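Local coordinates for pyruvate kinase 1 (Trypanosoma brucei brucei, PDB 4KCT), which catalyses the transfer of phosphate from phosphoenolpyruvate to ADP, giving pyruvate and ATP, and has an intrinsic oxaloacetate decarboxylase activity, at residues A[297-302]-A[345-350]; A[316-321]-A[352-357]. One frame throughout, in Å; residues are numbered along the deposited sequence. Where two conformers were deposited one is given.

Contact 1 (A[297-302]-A[345-350]). With PYR (pyruvic acid), chain E.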
loop_
_atom_site.group_PDB
_atom_site.type_symbol
_atom_site.label_atom_id
_atom_site.label_comp_id
_atom_site.label_asym_id
_atom_site.label_seq_id
_atom_site.Cartn_x
_atom_site.Cartn_y
_atom_site.Cartn_z
ATOM N N THR A 297 14.592 32.329 -1.279
ATOM C CA THR A 297 14.065 33.608 -1.771
ATOM C C THR A 297 12.690 33.957 -1.207
ATOM O O THR A 297 11.719 33.192 -1.344
ATOM C CB THR A 297 14.091 33.722 -3.307
ATOM O OG1 THR A 297 15.451 33.636 -3.760
ATOM C CG2 THR A 297 13.484 35.084 -3.736
ATOM N N GLN A 298 12.665 35.041 -0.444
ATOM C CA GLN A 298 11.447 35.568 0.179
ATOM C C GLN A 298 10.762 34.648 1.169
ATOM O O GLN A 298 9.603 34.900 1.549
ATOM C CB GLN A 298 10.456 36.071 -0.875
ATOM C CG GLN A 298 10.977 37.278 -1.674
ATOM C CD GLN A 298 9.921 37.823 -2.638
ATOM O OE1 GLN A 298 9.118 37.068 -3.168
ATOM N NE2 GLN A 298 9.795 39.152 -2.688
ATOM N N MET A 299 11.532 33.760 1.790
ATOM C CA MET A 299 10.932 32.838 2.728
ATOM C C MET A 299 10.385 33.547 3.959
ATOM O O MET A 299 9.339 33.187 4.450
ATOM C CB MET A 299 11.909 31.724 3.117
ATOM C CG MET A 299 12.457 30.999 1.884
ATOM S SD MET A 299 12.885 29.292 2.263
ATOM C CE MET A 299 11.281 28.509 2.355
ATOM N N LEU A 300 11.128 34.540 4.473
ATOM C CA LEU A 300 10.700 35.287 5.652
ATOM C C LEU A 300 10.856 36.792 5.381
ATOM O O LEU A 300 11.206 37.559 6.274
ATOM C CB LEU A 300 11.539 34.878 6.889
ATOM C CG LEU A 300 11.255 33.464 7.455
ATOM C CD1 LEU A 300 12.284 33.122 8.539
ATOM C CD2 LEU A 300 9.835 33.386 8.035
ATOM N N GLU A 301 10.466 37.195 4.181
ATOM C CA GLU A 301 10.786 38.505 3.630
ATOM C C GLU A 301 10.383 39.671 4.565
ATOM O O GLU A 301 11.126 40.632 4.740
ATOM C CB GLU A 301 10.094 38.655 2.269
ATOM C CG GLU A 301 10.468 39.912 1.506
ATOM C CD GLU A 301 11.938 39.967 1.157
ATOM O OE1 GLU A 301 12.423 41.072 0.831
ATOM O OE2 GLU A 301 12.602 38.912 1.163
ATOM N N SER A 302 9.179 39.611 5.102
ATOM C CA SER A 302 8.658 40.753 5.853
ATOM C C SER A 302 9.510 41.002 7.107
ATOM O O SER A 302 9.480 42.101 7.682
ATOM C CB SER A 302 7.217 40.513 6.256
ATOM O OG SER A 302 7.138 39.524 7.278
ATOM N N GLN A 345 16.589 32.797 14.056
ATOM C CA GLN A 345 15.983 32.068 15.166
ATOM C C GLN A 345 14.562 31.578 14.855
ATOM O O GLN A 345 14.228 30.437 15.158
ATOM C CB GLN A 345 16.006 32.920 16.455
ATOM C CG GLN A 345 17.424 33.105 17.024
ATOM C CD GLN A 345 17.513 34.284 17.995
ATOM O OE1 GLN A 345 16.502 34.757 18.481
ATOM N NE2 GLN A 345 18.718 34.811 18.194
ATOM N N TYR A 346 13.733 32.427 14.228
ATOM C CA TYR A 346 12.396 31.979 13.774
ATOM C C TYR A 346 12.533 30.850 12.779
ATOM O O TYR A 346 11.790 29.867 12.844
ATOM C CB TYR A 346 11.600 33.113 13.126
ATOM C CG TYR A 346 10.605 33.764 14.030
ATOM C CD1 TYR A 346 9.437 33.112 14.388
ATOM C CD2 TYR A 346 10.851 35.030 14.571
ATOM C CE1 TYR A 346 8.527 33.706 15.243
ATOM C CE2 TYR A 346 9.959 35.617 15.442
ATOM C CZ TYR A 346 8.776 34.974 15.735
ATOM O OH TYR A 346 7.892 35.553 16.605
ATOM N N MET A 347 13.420 31.032 11.798
ATOM C CA MET A 347 13.583 30.026 10.744
ATOM C C MET A 347 13.953 28.663 11.346
ATOM O O MET A 347 13.355 27.645 11.011
ATOM C CB MET A 347 14.672 30.439 9.748
ATOM C CG MET A 347 14.695 29.498 8.542
ATOM S SD MET A 347 15.613 30.212 7.138
ATOM C CE MET A 347 14.255 30.593 6.005
ATOM N N ALA A 348 14.867 28.673 12.312
ATOM C CA ALA A 348 15.215 27.452 13.068
ATOM C C ALA A 348 14.031 26.825 13.822
ATOM O O ALA A 348 13.856 25.609 13.786
ATOM C CB ALA A 348 16.380 27.725 14.025
ATOM N N ARG A 349 13.222 27.641 14.499
ATOM C CA ARG A 349 12.087 27.110 15.267
ATOM C C ARG A 349 11.022 26.526 14.337
ATOM O O ARG A 349 10.408 25.490 14.644
ATOM C CB ARG A 349 11.445 28.214 16.158
ATOM C CG ARG A 349 12.304 28.584 17.356
ATOM C CD ARG A 349 11.522 29.343 18.445
ATOM N NE ARG A 349 10.917 30.575 17.955
ATOM C CZ ARG A 349 11.526 31.768 17.889
ATOM N NH1 ARG A 349 10.855 32.830 17.469
ATOM N NH2 ARG A 349 12.804 31.901 18.208
ATOM N N ILE A 350 10.812 27.175 13.192
ATOM C CA ILE A 350 9.864 26.647 12.200
ATOM C C ILE A 350 10.372 25.307 11.624
ATOM O O ILE A 350 9.580 24.356 11.463
ATOM C CB ILE A 350 9.590 27.656 11.047
ATOM C CG1 ILE A 350 8.998 28.981 11.571
ATOM C CG2 ILE A 350 8.665 27.060 9.988
ATOM C CD1 ILE A 350 9.234 30.134 10.566
HETATM C C PYR E . 16.766 33.893 -6.967
HETATM O O PYR E . 15.855 33.546 -6.166
HETATM O OXT PYR E . 16.475 34.220 -8.153
HETATM C CA PYR E . 18.201 33.788 -6.557
HETATM O O3 PYR E . 19.104 34.158 -7.328
HETATM C CB PYR E . 18.551 33.124 -5.249
#
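Met347 reaches out from helix 340-356 and meets two consecutive side chains of the loop that follows strand 293-296. Its CB lies 3.8 Å from CD1 of Leu300, while its terminal methyl CE comes within 3.9 Å of CB of Met299. CG of Met347 stands anti to the backbone N (chi1 -172°) and the second torsion is also extended, so the chain runs out from the helix before bending at the sulfur. That bend sets CE against both loop residues, 4.1 Å from Leu300 CD1. The side chains of Met347 and Met299 cross at roughly a right angle, and the methyl of the first touches the base of the second. Leu300 spreads its branches over the helix surface: CD1 covers the start of Met347, and CD2 goes to CD1 of Ile350 at a looser 4.2 Å, the two side chains running past each other in opposite directions. All four residues are buried, and Val328 and Leu330 of the last barrel strand also touch Met347. The outer part of the helix is looser: Tyr346 turns its ring away from the loop, and NH1 of the exposed Arg349 sits 3.2 Å above the centre of that ring. Arg349 also has a long, weak ion pair with Glu273 of the second subunit. Directly after strand 293-296, Thr297 takes no part in the packing; its OG1 donates a hydrogen bond to pyruvate O, whose 2.4 Å is unusually short and so doubtful in exact length. The loop after strand seven thus packs on the helix after strand eight, outside the strands of the TIM barrel, and the pyruvate-binding residue at the C-terminal end of its strand fits the TIM-barrel position for active sites.

Contact 2 (A[316-321]-A[352-357]); sequences DVANAV and VEAQSA
Ala354 presses its methyl into the surface of helix 316-321, where CB lies 3.6 Å from CG1 of Val321 and an equal 3.6 Å from the backbone O of Ala318. This is packing between neighbouring outer helices of the TIM barrel, those that follow strands seven and eight. The short axes approach to 8.6 Å at a signed crossing angle of -43°. Small residues permit this: the CA atoms of Ala318 and Ala354 are 5.1 Å apart, and their methyls meet at 4.1 Å. Val321 extends the patch. Its CG1, placed anti to the backbone N (chi1 167°), reaches over Ala354 to the backbone N of Gln355; the side-chain amide of Gln355 bonds Ala21 N through OE1 and His19 O through NE2, tying the helix to the N-terminal segment. The second subunit also reaches this region: Cys276 of that chain packs on Ala318, and Lys274 of that chain forms a salt bridge with Glu353. In the last turn of helix 340-356, Val352 O accepts from both the N and the OG of Ser356, which approach from opposite faces of the carbonyl plane, the hydroxyl at 2.8 Å and tilted 34° from that plane.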
loop_
_atom_site.group_PDB
_atom_site.type_symbol
_atom_site.label_atom_id
_atom_site.label_comp_id
_atom_site.label_asym_id
_atom_site.label_seq_id
_atom_site.Cartn_x
_atom_site.Cartn_y
_atom_site.Cartn_z
ATOM N N ASP A 316 5.430 28.837 4.486
ATOM C CA ASP A 316 6.404 28.621 3.412
ATOM C C ASP A 316 7.635 27.857 3.934
ATOM O O ASP A 316 8.113 26.897 3.292
ATOM C CB ASP A 316 6.840 29.987 2.853
ATOM C CG ASP A 316 7.693 29.869 1.582
ATOM O OD1 ASP A 316 7.392 29.033 0.698
ATOM O OD2 ASP A 316 8.692 30.599 1.486
ATOM N N VAL A 317 8.207 28.323 5.033
ATOM C CA VAL A 317 9.363 27.609 5.604
ATOM C C VAL A 317 8.997 26.161 5.995
ATOM O O VAL A 317 9.716 25.201 5.639
ATOM C CB VAL A 317 9.987 28.382 6.788
ATOM C CG1 VAL A 317 11.108 27.575 7.437
ATOM C CG2 VAL A 317 10.521 29.749 6.309
ATOM N N ALA A 318 7.880 25.991 6.694
ATOM C CA ALA A 318 7.487 24.657 7.175
ATOM C C ALA A 318 7.261 23.751 5.971
ATOM O O ALA A 318 7.683 22.607 5.954
ATOM C CB ALA A 318 6.211 24.740 8.031
ATOM N N ASN A 319 6.611 24.274 4.948
ATOM C CA ASN A 319 6.335 23.450 3.769
ATOM C C ASN A 319 7.538 23.092 2.912
ATOM O O ASN A 319 7.588 21.988 2.341
ATOM C CB ASN A 319 5.205 24.062 2.925
ATOM C CG ASN A 319 3.839 23.755 3.508
ATOM O OD1 ASN A 319 3.535 22.589 3.778
ATOM N ND2 ASN A 319 3.105 24.797 3.900
ATOM N N ALA A 320 8.541 23.977 2.869
ATOM C CA ALA A 320 9.821 23.640 2.212
ATOM C C ALA A 320 10.491 22.461 2.934
ATOM O O ALA A 320 10.950 21.505 2.297
ATOM C CB ALA A 320 10.772 24.862 2.163
ATOM N N VAL A 321 10.422 22.465 4.255
ATOM C CA VAL A 321 10.967 21.343 5.027
ATOM C C VAL A 321 10.151 20.045 4.809
ATOM O O VAL A 321 10.712 18.982 4.478
ATOM C CB VAL A 321 10.984 21.679 6.519
ATOM C CG1 VAL A 321 11.254 20.420 7.335
ATOM C CG2 VAL A 321 12.032 22.766 6.784
ATOM N N VAL A 352 12.285 23.146 13.010
ATOM C CA VAL A 352 12.080 22.126 14.054
ATOM C C VAL A 352 10.634 21.651 14.198
ATOM O O VAL A 352 10.384 20.433 14.351
ATOM C CB VAL A 352 12.670 22.571 15.410
ATOM C CG1 VAL A 352 12.138 21.688 16.543
ATOM C CG2 VAL A 352 14.194 22.514 15.354
ATOM N N GLU A 353 9.668 22.584 14.141
ATOM C CA GLU A 353 8.256 22.194 14.188
ATOM C C GLU A 353 7.901 21.300 12.986
ATOM O O GLU A 353 7.210 20.296 13.142
ATOM C CB GLU A 353 7.321 23.418 14.194
ATOM C CG GLU A 353 7.307 24.190 15.487
ATOM C CD GLU A 353 6.595 23.463 16.614
ATOM O OE1 GLU A 353 6.762 23.885 17.771
ATOM O OE2 GLU A 353 5.776 22.564 16.329
ATOM N N ALA A 354 8.306 21.720 11.787
ATOM C CA ALA A 354 8.030 20.947 10.563
ATOM C C ALA A 354 8.658 19.543 10.626
ATOM O O ALA A 354 7.999 18.559 10.383
ATOM C CB ALA A 354 8.561 21.688 9.335
ATOM N N GLN A 355 9.925 19.486 11.014
ATOM C CA GLN A 355 10.624 18.220 11.299
ATOM C C GLN A 355 9.854 17.327 12.284
ATOM O O GLN A 355 9.607 16.150 11.999
ATOM C CB GLN A 355 12.022 18.543 11.859
ATOM C CG GLN A 355 12.802 17.351 12.414
ATOM C CD GLN A 355 14.109 17.791 13.045
ATOM O OE1 GLN A 355 14.591 18.904 12.794
ATOM N NE2 GLN A 355 14.699 16.919 13.861
ATOM N N SER A 356 9.350 17.923 13.371
ATOM C CA SER A 356 8.644 17.150 14.403
ATOM C C SER A 356 7.284 16.647 13.897
ATOM O O SER A 356 6.725 15.709 14.440
ATOM C CB SER A 356 8.438 17.999 15.676
ATOM O OG SER A 356 9.684 18.491 16.176
ATOM N N ALA A 357 6.723 17.352 12.932
ATOM C CA ALA A 357 5.452 16.965 12.318
ATOM C C ALA A 357 5.593 15.958 11.160
ATOM O O ALA A 357 4.592 15.520 10.586
ATOM C CB ALA A 357 4.693 18.203 11.850
#

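Contacts 1 and 2 lie about 11 Å apart, centre to centre, and share helix 340-356: residues 345-350 pack on the loop after strand seven, and 352-357, further along, on the helix that the same loop leads into. They meet directly. Ile350 CG2 is 3.6 Å from Val317 CG1, and Met299 CE is 3.7 Å from Ala320 CB, so the two patches are continuous. Towards the active site, Thr297 of contact 1 binds pyruvate, whereas the side chain of Met299 is about 13 Å from the magnesium ion. Arg263, of the pyruvate pocket, bridges the two: it bonds to Thr297 O and forms a salt bridge with Asp316. Both contacts also touch the second subunit.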